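Local coordinates for protein succinyl-CoA ligase (ADP-forming) subunit alpha (PDB 6HXI) that binds coenzyme A and unites, in one chain, a succinyl-CoA ligase-type alpha subunit with a C-terminal region of the citrate synthase family, at residues 73-78 and 103-108; 192-197 and 323-328; 391-396 and 556-561. All coordinates share one frame; numbering follows the deposited sequence.

Interaction 1 of 3, residues 73-78 and 103-108; sequences LAALAY and EDTIRI
The carbonyl O of Tyr78 and OG1 of Thr105 are joined through one water rather than directly. That water donates to Tyr78 O over 2.7 Å and accepts from Thr105 OG1 over 2.8 Å. Both partners lie where the backbone changes course. Tyr78 is the first residue to leave the helical angles, although its N still bonds to Ala74 O, and its carbonyl is turned toward the bridging water. Thr105 sits within a type I turn from Glu103 to Ile106; chi1 of 56° sets the hydroxyl between the backbone N and the carbonyl carbon, where it faces the water and the Ala75 methyl.

Alongside the bridge the two segments touch directly, though over a small area. The methyl CB of Ala75 points into the turn and meets two oxygens, 3.4 Å from OE1 of Glu103 and 3.9 Å from OG1 of Thr105. The bend of the Glu103 chain at chi2 (-58°) brings OE1 up to this methyl, while the same side chain also rests on Ile71 and Pro72.

Helix 71-77 thus leans on the turn that leads from helix 93-102 into strand 108-111. The two segments lead into strands 83-86 and 108-111, parallel neighbours in a mixed sheet, at the ends away from the coenzyme A pocket residues that follow these strands, a layout typical of a Rossmann-type nucleotide-binding fold.

Interaction 2 of 3, residues 192-197 and 323-328; sequences NSDGIY and GIVQKF
Asp194 meets two side chains of the 323-328 loop from different directions: it runs head-on against Val325 and crosses Phe328 at about a right angle. Against Val325 the touching atoms are OD2 and the methyl CG1, 3.4 Å apart, the methyl lying anti to its own backbone N (chi1 177°). Phe328 instead offers one corner of its ring, CE1, which approaches Asp194 CB to 3.6 Å. Carboxylate oxygen OD2 lies in the plane of that ring at its edge, 3.8 Å from Phe328 CE1, with the carboxylate plane turned 42° from the ring plane. With chi1 at 67°, Phe328 folds its ring back to the aspartate, although its first side-chain bond does not head there.

The two carboxylate oxygens have separate tasks. OD1 accepts from the backbone N of Cys171, whereas OD2 accepts a hydrogen bond from a water, 2.7 Å away, that also donates to O of Gln326. The acid is therefore tied by one oxygen to the residue just before strand 172-176 and linked by the other, through water, to the 323-328 loop.

Beside it, Ser193 OG accepts from Gly195 N at 3.1 Å, forming an ST turn that carries the chain out of helix 179-192. This turn, which packs on the loop after helix 308-322, belongs to the beta-alpha-beta unit formed by strand 172-176, helix 179-192 and the neighbouring parallel strand 196-201.

Interaction 3 of 3, residues 391-396 and 556-561; sequences LWFKKE and GAFSKE
Lys395 and Phe558 form the close-packed half of this contact, their side chains reaching toward one another from opposite directions. The ammonium NZ stands 3.8 Å from the centroid of the Phe558 ring and 34° off its normal, an off-centre cation-pi contact displaced toward CE1, which lies 3.3 Å from NZ. Bends at chi2 (-75°) and chi4 (63°) curl the lysine so that it engages the ring twice: CG comes within 3.9 Å of Phe558 CZ before the amine returns to CD1 and CE1. An ammonium group so placed is probably stabilised in part by the aromatic electrons.

The setting is the helical citrate synthase-type region, where the chain leaving helix 383-393 meets the short link between helices 540-555 and 560-569. Ser559 is the N-cap just ahead of the latter helix, its N bonding to the side chain of Glu562.

Packing is looser round this pair. Ala557 CB keeps 4.0 Å from Lys395 NZ, and the backbone O of Ala557 stays 3.8 Å from the same nitrogen. The closest atom of Phe393 is CB, 4.2 Å from Phe558 CE1 and near the plane of that ring at its edge, while the Phe393 ring also meets that of Tyr571. Around the lysine and alanine a second copy of the protein closes in, with Glu615 of that subunit packing on Lys395 and its Gln617 on Ala557.

Overall arrangement
The three contacts illustrate how local chemistry follows place in the fold. Interaction 1 sets a turn against a helix and interaction 2 a loop against a turn, each beside a mixed sheet, and in each a single water spans the gap; their nearest atoms are about 12 Å apart. Interaction 2 is the more buried, pressing an acid against apolar groups, whereas interaction 1 is only partly buried and rests on one small methyl. Interaction 3 lies about 66 and 76 Å, centre to centre, from the other two, across the chain's centre. There helix ends meet through a cation and an aromatic ring, and other subunits adjoin it, while none touches the segments of interactions 1 and 2.

Interaction 1 of 3, residues 73-78 and 103-108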
ATOM      1  N   LEU B  73     -35.578  18.256 -12.839  1.00 47.74           N
ATOM      2  CA  LEU B  73     -35.422  16.960 -12.162  1.00 48.79           C
ATOM      3  C   LEU B  73     -35.966  17.008 -10.736  1.00 53.22           C
ATOM      4  O   LEU B  73     -36.636  16.062 -10.306  1.00 53.61           O
ATOM      5  CB  LEU B  73     -33.972  16.473 -12.167  1.00 48.78           C
ATOM      6  CG  LEU B  73     -33.485  15.813 -13.454  1.00 54.44           C
ATOM      7  CD1 LEU B  73     -31.980  15.717 -13.470  1.00 54.12           C
ATOM      8  CD2 LEU B  73     -34.079  14.421 -13.630  1.00 56.69           C
ATOM      9  N   ALA B  74     -35.717  18.119 -10.028  1.00 48.55           N
ATOM     10  CA  ALA B  74     -36.214  18.323  -8.662  1.00 47.58           C
ATOM     11  C   ALA B  74     -37.723  18.459  -8.680  1.00 53.07           C
ATOM     12  O   ALA B  74     -38.388  17.802  -7.882  1.00 54.12           O
ATOM     13  CB  ALA B  74     -35.579  19.552  -8.034  1.00 46.12           C
ATOM     14  N   ALA B  75     -38.267  19.276  -9.613  1.00 49.00           N
ATOM     15  CA  ALA B  75     -39.701  19.528  -9.743  1.00 49.43           C
ATOM     16  C   ALA B  75     -40.485  18.241  -9.993  1.00 53.82           C
ATOM     17  O   ALA B  75     -41.508  18.022  -9.347  1.00 53.24           O
ATOM     18  CB  ALA B  75     -39.968  20.552 -10.835  1.00 50.34           C
ATOM     19  N   LEU B  76     -39.960  17.365 -10.862  1.00 51.21           N
ATOM     20  CA  LEU B  76     -40.551  16.060 -11.156  1.00 53.13           C
ATOM     21  C   LEU B  76     -40.515  15.121  -9.928  1.00 56.03           C
ATOM     22  O   LEU B  76     -41.468  14.375  -9.706  1.00 57.17           O
ATOM     23  CB  LEU B  76     -39.856  15.411 -12.366  1.00 53.73           C
ATOM     24  CG  LEU B  76     -40.666  14.321 -13.065  1.00 61.39           C
ATOM     25  CD1 LEU B  76     -41.617  14.919 -14.094  1.00 63.23           C
ATOM     26  CD2 LEU B  76     -39.759  13.305 -13.716  1.00 65.71           C
ATOM     27  N   ALA B  77     -39.442  15.179  -9.120  1.00 50.11           N
ATOM     28  CA  ALA B  77     -39.349  14.355  -7.907  1.00 49.08           C
ATOM     29  C   ALA B  77     -40.230  14.913  -6.766  1.00 51.08           C
ATOM     30  O   ALA B  77     -40.888  14.147  -6.067  1.00 52.65           O
ATOM     31  CB  ALA B  77     -37.905  14.246  -7.456  1.00 48.35           C
ATOM     32  N   TYR B  78     -40.276  16.247  -6.602  1.00 45.65           N
ATOM     33  CA  TYR B  78     -41.062  16.895  -5.550  1.00 43.67           C
ATOM     34  C   TYR B  78     -42.084  17.880  -6.134  1.00 49.83           C
ATOM     35  O   TYR B  78     -41.887  19.093  -6.003  1.00 50.45           O
ATOM     36  CB  TYR B  78     -40.142  17.531  -4.469  1.00 41.03           C
ATOM     37  CG  TYR B  78     -39.305  16.502  -3.739  1.00 40.47           C
ATOM     38  CD1 TYR B  78     -39.814  15.815  -2.639  1.00 42.31           C
ATOM     39  CD2 TYR B  78     -38.062  16.118  -4.226  1.00 40.46           C
ATOM     40  CE1 TYR B  78     -39.091  14.799  -2.019  1.00 39.85           C
ATOM     41  CE2 TYR B  78     -37.338  15.089  -3.628  1.00 41.42           C
ATOM     42  CZ  TYR B  78     -37.845  14.446  -2.510  1.00 51.05           C
ATOM     43  OH  TYR B  78     -37.118  13.432  -1.912  1.00 56.50           O
ATOM     44  N   GLU B 103     -41.757  25.855 -15.031  1.00 50.30           N
ATOM     45  CA  GLU B 103     -42.212  24.643 -14.342  1.00 50.56           C
ATOM     46  C   GLU B 103     -43.639  24.859 -13.862  1.00 54.72           C
ATOM     47  O   GLU B 103     -43.890  25.830 -13.145  1.00 53.37           O
ATOM     48  CB  GLU B 103     -41.315  24.306 -13.129  1.00 49.86           C
ATOM     49  CG  GLU B 103     -39.965  23.718 -13.478  1.00 55.73           C
ATOM     50  CD  GLU B 103     -39.983  22.439 -14.292  1.00 73.45           C
ATOM     51  OE1 GLU B 103     -40.814  21.544 -14.002  1.00 63.22           O
ATOM     52  OE2 GLU B 103     -39.170  22.346 -15.241  1.00 62.93           O
ATOM     53  N   ASP B 104     -44.556  23.948 -14.224  1.00 53.65           N
ATOM     54  CA  ASP B 104     -45.974  24.011 -13.867  1.00 55.87           C
ATOM     55  C   ASP B 104     -46.250  23.960 -12.361  1.00 59.49           C
ATOM     56  O   ASP B 104     -47.245  24.524 -11.909  1.00 60.82           O
ATOM     57  CB  ASP B 104     -46.768  22.902 -14.587  1.00 60.77           C
ATOM     58  CG  ASP B 104     -46.813  23.030 -16.100  1.00 80.20           C
ATOM     59  OD1 ASP B 104     -46.922  24.182 -16.599  1.00 82.43           O
ATOM     60  OD2 ASP B 104     -46.766  21.978 -16.789  1.00 88.94           O
ATOM     61  N   THR B 105     -45.368  23.312 -11.588  1.00 54.36           N
ATOM     62  CA  THR B 105     -45.523  23.148 -10.134  1.00 52.81           C
ATOM     63  C   THR B 105     -44.975  24.306  -9.306  1.00 52.93           C
ATOM     64  O   THR B 105     -45.357  24.433  -8.147  1.00 51.75           O
ATOM     65  CB  THR B 105     -44.930  21.821  -9.679  1.00 59.12           C
ATOM     66  OG1 THR B 105     -43.560  21.768 -10.089  1.00 51.07           O
ATOM     67  CG2 THR B 105     -45.726  20.604 -10.217  1.00 58.08           C
ATOM     68  N   ILE B 106     -44.096  25.151  -9.871  1.00 48.74           N
ATOM     69  CA  ILE B 106     -43.550  26.288  -9.115  1.00 47.24           C
ATOM     70  C   ILE B 106     -44.421  27.524  -9.340  1.00 49.61           C
ATOM     71  O   ILE B 106     -44.791  27.824 -10.475  1.00 49.50           O
ATOM     72  CB  ILE B 106     -42.032  26.502  -9.381  1.00 49.21           C
ATOM     73  CG1 ILE B 106     -41.224  25.332  -8.791  1.00 49.44           C
ATOM     74  CG2 ILE B 106     -41.513  27.834  -8.810  1.00 47.89           C
ATOM     75  CD1 ILE B 106     -40.047  24.901  -9.623  1.00 48.06           C
ATOM     76  N   ARG B 107     -44.776  28.204  -8.243  1.00 45.84           N
ATOM     77  CA  ARG B 107     -45.627  29.396  -8.216  1.00 45.86           C
ATOM     78  C   ARG B 107     -44.855  30.658  -7.765  1.00 46.12           C
ATOM     79  O   ARG B 107     -45.119  31.748  -8.271  1.00 44.15           O
ATOM     80  CB  ARG B 107     -46.829  29.114  -7.298  1.00 48.48           C
ATOM     81  CG  ARG B 107     -47.794  30.269  -7.110  1.00 56.51           C
ATOM     82  CD  ARG B 107     -48.761  29.951  -6.000  1.00 73.72           C
ATOM     83  NE  ARG B 107     -49.448  31.148  -5.518  1.00 87.40           N
ATOM     84  CZ  ARG B 107     -49.585  31.465  -4.235  1.00 98.78           C
ATOM     85  NH1 ARG B 107     -49.087  30.673  -3.289  1.00 82.54           N
ATOM     86  NH2 ARG B 107     -50.223  32.572  -3.886  1.00 85.73           N
ATOM     87  N   ILE B 108     -43.898  30.503  -6.811  1.00 42.06           N
ATOM     88  CA  ILE B 108     -43.111  31.611  -6.253  1.00 39.40           C
ATOM     89  C   ILE B 108     -41.608  31.383  -6.413  1.00 42.72           C
ATOM     90  O   ILE B 108     -41.111  30.291  -6.119  1.00 42.12           O
ATOM     91  CB  ILE B 108     -43.498  31.891  -4.766  1.00 41.99           C
ATOM     92  CG1 ILE B 108     -45.009  32.151  -4.586  1.00 42.78           C
ATOM     93  CG2 ILE B 108     -42.673  33.043  -4.161  1.00 42.35           C
ATOM     94  CD1 ILE B 108     -45.599  31.397  -3.461  1.00 42.22           C
TER
HETATM   95  O   HOH W   1     -42.179  21.164  -7.761  1.00 37.12           O

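Interaction 2 of 3, residues 192-197 and 323-328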
ATOM      1  N   ASN B 192     -44.269  47.141  19.169  1.00 58.46           N
ATOM      2  CA  ASN B 192     -45.345  48.119  19.117  1.00 59.33           C
ATOM      3  C   ASN B 192     -46.711  47.557  18.670  1.00 62.32           C
ATOM      4  O   ASN B 192     -47.653  48.324  18.467  1.00 63.88           O
ATOM      5  CB  ASN B 192     -44.901  49.292  18.230  1.00 61.35           C
ATOM      6  CG  ASN B 192     -43.794  50.133  18.846  1.00 80.06           C
ATOM      7  OD1 ASN B 192     -44.025  50.967  19.728  1.00 81.36           O
ATOM      8  ND2 ASN B 192     -42.575  49.960  18.373  1.00 60.54           N
ATOM      9  N   SER B 193     -46.833  46.231  18.561  1.00 58.26           N
ATOM     10  CA  SER B 193     -48.074  45.536  18.192  1.00 58.53           C
ATOM     11  C   SER B 193     -47.973  44.060  18.584  1.00 60.86           C
ATOM     12  O   SER B 193     -47.066  43.700  19.347  1.00 59.24           O
ATOM     13  CB  SER B 193     -48.347  45.675  16.692  1.00 59.68           C
ATOM     14  OG  SER B 193     -47.434  44.930  15.911  1.00 61.19           O
ATOM     15  N   ASP B 194     -48.867  43.197  18.037  1.00 57.66           N
ATOM     16  CA  ASP B 194     -48.777  41.749  18.265  1.00 57.04           C
ATOM     17  C   ASP B 194     -47.811  41.097  17.262  1.00 59.17           C
ATOM     18  O   ASP B 194     -47.703  39.876  17.195  1.00 56.50           O
ATOM     19  CB  ASP B 194     -50.147  41.053  18.301  1.00 60.58           C
ATOM     20  CG  ASP B 194     -51.080  41.267  17.120  1.00 75.91           C
ATOM     21  OD1 ASP B 194     -50.667  41.943  16.143  1.00 75.81           O
ATOM     22  OD2 ASP B 194     -52.232  40.774  17.178  1.00 81.92           O
ATOM     23  N   GLY B 195     -47.110  41.939  16.504  1.00 55.57           N
ATOM     24  CA  GLY B 195     -46.118  41.512  15.532  1.00 54.01           C
ATOM     25  C   GLY B 195     -46.665  41.273  14.144  1.00 55.33           C
ATOM     26  O   GLY B 195     -47.870  41.396  13.906  1.00 55.92           O
ATOM     27  N   ILE B 196     -45.772  40.934  13.223  1.00 49.03           N
ATOM     28  CA  ILE B 196     -46.164  40.638  11.851  1.00 48.54           C
ATOM     29  C   ILE B 196     -46.881  39.293  11.729  1.00 53.95           C
ATOM     30  O   ILE B 196     -46.590  38.340  12.448  1.00 52.84           O
ATOM     31  CB  ILE B 196     -44.998  40.733  10.804  1.00 48.20           C
ATOM     32  CG1 ILE B 196     -43.883  39.707  11.058  1.00 45.80           C
ATOM     33  CG2 ILE B 196     -44.429  42.139  10.687  1.00 50.54           C
ATOM     34  CD1 ILE B 196     -43.664  38.703   9.970  1.00 37.77           C
ATOM     35  N   TYR B 197     -47.802  39.233  10.780  1.00 51.99           N
ATOM     36  CA  TYR B 197     -48.424  38.011  10.324  1.00 51.69           C
ATOM     37  C   TYR B 197     -47.453  37.564   9.194  1.00 53.55           C
ATOM     38  O   TYR B 197     -46.923  36.455   9.229  1.00 51.99           O
ATOM     39  CB  TYR B 197     -49.822  38.292   9.743  1.00 53.18           C
ATOM     40  CG  TYR B 197     -50.469  37.061   9.154  1.00 55.00           C
ATOM     41  CD1 TYR B 197     -50.233  36.689   7.833  1.00 55.76           C
ATOM     42  CD2 TYR B 197     -51.289  36.242   9.926  1.00 57.45           C
ATOM     43  CE1 TYR B 197     -50.774  35.520   7.300  1.00 56.34           C
ATOM     44  CE2 TYR B 197     -51.854  35.082   9.398  1.00 58.97           C
ATOM     45  CZ  TYR B 197     -51.602  34.732   8.080  1.00 67.89           C
ATOM     46  OH  TYR B 197     -52.166  33.599   7.538  1.00 72.46           O
ATOM     47  N   GLY B 323     -61.914  46.431  18.900  1.00 94.82           N
ATOM     48  CA  GLY B 323     -62.013  44.987  19.049  1.00 94.91           C
ATOM     49  C   GLY B 323     -61.660  44.212  17.800  1.00 98.68           C
ATOM     50  O   GLY B 323     -61.788  42.983  17.785  1.00 97.43           O
ATOM     51  N   ILE B 324     -61.184  44.919  16.745  1.00 77.96           N
ATOM     52  CA  ILE B 324     -60.777  44.319  15.462  1.00 78.83           C
ATOM     53  C   ILE B 324     -59.686  43.263  15.709  1.00 85.70           C
ATOM     54  O   ILE B 324     -59.736  42.167  15.147  1.00 85.68           O
ATOM     55  CB  ILE B 324     -60.409  45.388  14.382  1.00 80.98           C
ATOM     56  CG1 ILE B 324     -61.616  46.320  14.088  1.00 81.48           C
ATOM     57  CG2 ILE B 324     -59.918  44.726  13.094  1.00 81.67           C
ATOM     58  CD1 ILE B 324     -61.370  47.503  13.119  1.00 89.90           C
ATOM     59  N   VAL B 325     -58.768  43.584  16.639  1.00 84.10           N
ATOM     60  CA  VAL B 325     -57.674  42.726  17.089  1.00 84.59           C
ATOM     61  C   VAL B 325     -57.928  42.369  18.561  1.00 90.02           C
ATOM     62  O   VAL B 325     -58.290  43.244  19.357  1.00 90.23           O
ATOM     63  CB  VAL B 325     -56.281  43.388  16.873  1.00 87.70           C
ATOM     64  CG1 VAL B 325     -55.156  42.511  17.412  1.00 87.12           C
ATOM     65  CG2 VAL B 325     -56.040  43.684  15.400  1.00 87.82           C
ATOM     66  N   GLN B 326     -57.765  41.078  18.903  1.00 86.57           N
ATOM     67  CA  GLN B 326     -57.917  40.574  20.265  1.00 86.49           C
ATOM     68  C   GLN B 326     -56.548  40.191  20.830  1.00 88.22           C
ATOM     69  O   GLN B 326     -55.681  39.732  20.080  1.00 87.81           O
ATOM     70  CB  GLN B 326     -58.878  39.373  20.310  1.00 89.46           C
ATOM     71  CG  GLN B 326     -59.610  39.209  21.657  1.00111.23           C
ATOM     72  CD  GLN B 326     -59.982  37.776  22.000  1.00134.12           C
ATOM     73  OE1 GLN B 326     -60.066  36.887  21.138  1.00132.26           O
ATOM     74  NE2 GLN B 326     -60.223  37.522  23.280  1.00124.82           N
ATOM     75  N   LYS B 327     -56.362  40.366  22.154  1.00 83.75           N
ATOM     76  CA  LYS B 327     -55.111  40.064  22.855  1.00 82.77           C
ATOM     77  C   LYS B 327     -54.951  38.570  23.209  1.00 85.42           C
ATOM     78  O   LYS B 327     -55.595  38.071  24.133  1.00 85.79           O
ATOM     79  CB  LYS B 327     -54.946  40.964  24.089  1.00 85.45           C
ATOM     80  CG  LYS B 327     -53.499  41.333  24.372  1.00102.86           C
ATOM     81  CD  LYS B 327     -53.405  42.680  25.078  1.00112.69           C
ATOM     82  CE  LYS B 327     -51.981  43.162  25.217  1.00120.62           C
ATOM     83  NZ  LYS B 327     -51.268  42.477  26.329  1.00127.46           N
ATOM     84  N   PHE B 328     -54.063  37.875  22.475  1.00 80.60           N
ATOM     85  CA  PHE B 328     -53.773  36.448  22.653  1.00 80.06           C
ATOM     86  C   PHE B 328     -52.628  36.167  23.642  1.00 83.15           C
ATOM     87  O   PHE B 328     -51.784  37.032  23.905  1.00 82.36           O
ATOM     88  CB  PHE B 328     -53.523  35.756  21.294  1.00 81.37           C
ATOM     89  CG  PHE B 328     -52.268  36.191  20.576  1.00 81.45           C
ATOM     90  CD1 PHE B 328     -52.277  37.291  19.728  1.00 83.77           C
ATOM     91  CD2 PHE B 328     -51.078  35.484  20.731  1.00 82.93           C
ATOM     92  CE1 PHE B 328     -51.115  37.686  19.062  1.00 83.83           C
ATOM     93  CE2 PHE B 328     -49.917  35.885  20.074  1.00 84.25           C
ATOM     94  CZ  PHE B 328     -49.942  36.981  19.241  1.00 82.25           C
TER
HETATM   95  O   HOH W   2     -53.173  40.750  19.696  1.00 59.10           O

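Interaction 3 of 3, residues 391-396 and 556-561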
ATOM      1  N   LEU B 391      11.712  19.287   7.797  1.00 26.35           N
ATOM      2  CA  LEU B 391      10.552  18.400   7.988  1.00 24.66           C
ATOM      3  C   LEU B 391      10.833  17.115   8.713  1.00 26.68           C
ATOM      4  O   LEU B 391       9.942  16.636   9.406  1.00 22.61           O
ATOM      5  CB  LEU B 391       9.873  18.138   6.637  1.00 24.01           C
ATOM      6  CG  LEU B 391       9.206  19.413   6.046  1.00 28.30           C
ATOM      7  CD1 LEU B 391       8.672  19.147   4.681  1.00 30.11           C
ATOM      8  CD2 LEU B 391       8.073  19.943   6.962  1.00 28.09           C
ATOM      9  N   TRP B 392      12.048  16.537   8.580  1.00 24.49           N
ATOM     10  CA  TRP B 392      12.365  15.294   9.278  1.00 24.50           C
ATOM     11  C   TRP B 392      13.217  15.517  10.535  1.00 31.91           C
ATOM     12  O   TRP B 392      13.006  14.823  11.516  1.00 31.58           O
ATOM     13  CB  TRP B 392      13.107  14.289   8.374  1.00 24.03           C
ATOM     14  CG  TRP B 392      12.376  13.808   7.149  1.00 23.41           C
ATOM     15  CD1 TRP B 392      11.225  14.314   6.611  1.00 25.14           C
ATOM     16  CD2 TRP B 392      12.847  12.818   6.235  1.00 22.67           C
ATOM     17  NE1 TRP B 392      10.954  13.703   5.417  1.00 23.58           N
ATOM     18  CE2 TRP B 392      11.944  12.785   5.153  1.00 24.68           C
ATOM     19  CE3 TRP B 392      13.973  11.963   6.215  1.00 25.00           C
ATOM     20  CZ2 TRP B 392      12.109  11.913   4.069  1.00 24.33           C
ATOM     21  CZ3 TRP B 392      14.100  11.047   5.173  1.00 25.73           C
ATOM     22  CH2 TRP B 392      13.202  11.057   4.094  1.00 25.70           C
ATOM     23  N   PHE B 393      14.237  16.393  10.497  1.00 29.53           N
ATOM     24  CA  PHE B 393      15.111  16.505  11.675  1.00 29.38           C
ATOM     25  C   PHE B 393      14.862  17.742  12.476  1.00 33.98           C
ATOM     26  O   PHE B 393      15.464  17.899  13.538  1.00 33.33           O
ATOM     27  CB  PHE B 393      16.599  16.374  11.307  1.00 31.21           C
ATOM     28  CG  PHE B 393      16.915  15.171  10.458  1.00 33.91           C
ATOM     29  CD1 PHE B 393      16.785  15.221   9.065  1.00 38.15           C
ATOM     30  CD2 PHE B 393      17.356  13.992  11.032  1.00 36.61           C
ATOM     31  CE1 PHE B 393      17.052  14.100   8.272  1.00 37.11           C
ATOM     32  CE2 PHE B 393      17.641  12.874  10.234  1.00 38.72           C
ATOM     33  CZ  PHE B 393      17.472  12.937   8.867  1.00 36.50           C
ATOM     34  N   LYS B 394      13.954  18.605  11.986  1.00 31.29           N
ATOM     35  CA  LYS B 394      13.637  19.919  12.572  1.00 32.00           C
ATOM     36  C   LYS B 394      14.929  20.744  12.745  1.00 34.50           C
ATOM     37  O   LYS B 394      15.188  21.293  13.802  1.00 33.90           O
ATOM     38  CB  LYS B 394      12.803  19.785  13.857  1.00 33.22           C
ATOM     39  CG  LYS B 394      11.391  19.293  13.584  1.00 36.09           C
ATOM     40  CD  LYS B 394      10.478  19.425  14.792  1.00 35.20           C
ATOM     41  CE  LYS B 394      10.847  18.472  15.879  1.00 31.68           C
ATOM     42  NZ  LYS B 394      10.156  18.799  17.155  1.00 38.50           N
ATOM     43  N   LYS B 395      15.789  20.716  11.698  1.00 31.36           N
ATOM     44  CA  LYS B 395      17.067  21.409  11.688  1.00 30.89           C
ATOM     45  C   LYS B 395      17.287  22.207  10.434  1.00 32.60           C
ATOM     46  O   LYS B 395      16.914  21.789   9.358  1.00 30.06           O
ATOM     47  CB  LYS B 395      18.252  20.427  11.823  1.00 34.64           C
ATOM     48  CG  LYS B 395      18.303  19.640  13.123  1.00 45.46           C
ATOM     49  CD  LYS B 395      18.767  20.488  14.283  1.00 47.86           C
ATOM     50  CE  LYS B 395      18.212  19.947  15.578  1.00 55.43           C
ATOM     51  NZ  LYS B 395      18.691  18.580  15.873  1.00 68.75           N
ATOM     52  N   GLU B 396      17.999  23.311  10.575  1.00 30.31           N
ATOM     53  CA  GLU B 396      18.471  24.115   9.464  1.00 30.90           C
ATOM     54  C   GLU B 396      19.858  23.528   9.265  1.00 33.87           C
ATOM     55  O   GLU B 396      20.738  23.747  10.079  1.00 33.36           O
ATOM     56  CB  GLU B 396      18.511  25.608   9.830  1.00 31.81           C
ATOM     57  CG  GLU B 396      18.801  26.467   8.603  1.00 40.74           C
ATOM     58  CD  GLU B 396      18.442  27.945   8.642  1.00 64.28           C
ATOM     59  OE1 GLU B 396      18.618  28.607   7.590  1.00 59.06           O
ATOM     60  OE2 GLU B 396      17.973  28.437   9.698  1.00 51.18           O
ATOM     61  N   GLY B 556      26.547  18.650  15.194  1.00 52.68           N
ATOM     62  CA  GLY B 556      26.773  18.991  16.592  1.00 52.70           C
ATOM     63  C   GLY B 556      25.514  19.141  17.431  1.00 56.14           C
ATOM     64  O   GLY B 556      25.597  19.060  18.657  1.00 55.93           O
ATOM     65  N   ALA B 557      24.339  19.343  16.793  1.00 52.45           N
ATOM     66  CA  ALA B 557      23.064  19.568  17.506  1.00 52.95           C
ATOM     67  C   ALA B 557      22.330  18.280  17.947  1.00 57.24           C
ATOM     68  O   ALA B 557      21.276  18.361  18.602  1.00 57.57           O
ATOM     69  CB  ALA B 557      22.147  20.457  16.685  1.00 53.10           C
ATOM     70  N   PHE B 558      22.908  17.113  17.638  1.00 51.51           N
ATOM     71  CA  PHE B 558      22.344  15.835  18.034  1.00 51.43           C
ATOM     72  C   PHE B 558      23.202  15.157  19.111  1.00 54.95           C
ATOM     73  O   PHE B 558      24.403  14.986  18.914  1.00 54.37           O
ATOM     74  CB  PHE B 558      22.214  14.893  16.819  1.00 52.78           C
ATOM     75  CG  PHE B 558      21.569  15.445  15.568  1.00 53.76           C
ATOM     76  CD1 PHE B 558      20.187  15.424  15.409  1.00 56.37           C
ATOM     77  CD2 PHE B 558      22.345  15.914  14.515  1.00 55.72           C
ATOM     78  CE1 PHE B 558      19.595  15.882  14.224  1.00 56.39           C
ATOM     79  CE2 PHE B 558      21.753  16.349  13.322  1.00 57.97           C
ATOM     80  CZ  PHE B 558      20.383  16.338  13.188  1.00 55.63           C
ATOM     81  N   SER B 559      22.585  14.725  20.219  1.00 51.94           N
ATOM     82  CA  SER B 559      23.268  13.972  21.284  1.00 52.81           C
ATOM     83  C   SER B 559      23.410  12.510  20.838  1.00 57.45           C
ATOM     84  O   SER B 559      22.831  12.132  19.819  1.00 57.30           O
ATOM     85  CB  SER B 559      22.447  14.018  22.570  1.00 56.83           C
ATOM     86  OG  SER B 559      21.258  13.254  22.453  1.00 67.98           O
ATOM     87  N   LYS B 560      24.120  11.674  21.614  1.00 55.63           N
ATOM     88  CA  LYS B 560      24.270  10.228  21.310  1.00 55.35           C
ATOM     89  C   LYS B 560      22.896   9.548  21.204  1.00 56.06           C
ATOM     90  O   LYS B 560      22.672   8.795  20.268  1.00 55.63           O
ATOM     91  CB  LYS B 560      25.108   9.536  22.397  1.00 58.51           C
ATOM     92  CG  LYS B 560      26.505   9.114  21.976  1.00 66.20           C
ATOM     93  CD  LYS B 560      27.219   8.583  23.213  1.00 82.48           C
ATOM     94  CE  LYS B 560      28.462   7.786  22.931  1.00 96.72           C
ATOM     95  NZ  LYS B 560      29.056   7.266  24.191  1.00108.32           N
ATOM     96  N   GLU B 561      21.976   9.868  22.147  1.00 52.63           N
ATOM     97  CA  GLU B 561      20.598   9.378  22.275  1.00 51.49           C
ATOM     98  C   GLU B 561      19.761   9.758  21.044  1.00 52.40           C
ATOM     99  O   GLU B 561      19.086   8.884  20.468  1.00 53.90           O
ATOM    100  CB  GLU B 561      19.927   9.966  23.526  1.00 53.48           C
ATOM    101  CG  GLU B 561      20.372   9.392  24.860  1.00 73.40           C
ATOM    102  CD  GLU B 561      19.510   9.814  26.047  1.00107.80           C
ATOM    103  OE1 GLU B 561      19.436  11.033  26.330  1.00114.58           O
ATOM    104  OE2 GLU B 561      18.927   8.923  26.710  1.00 95.78           O
TER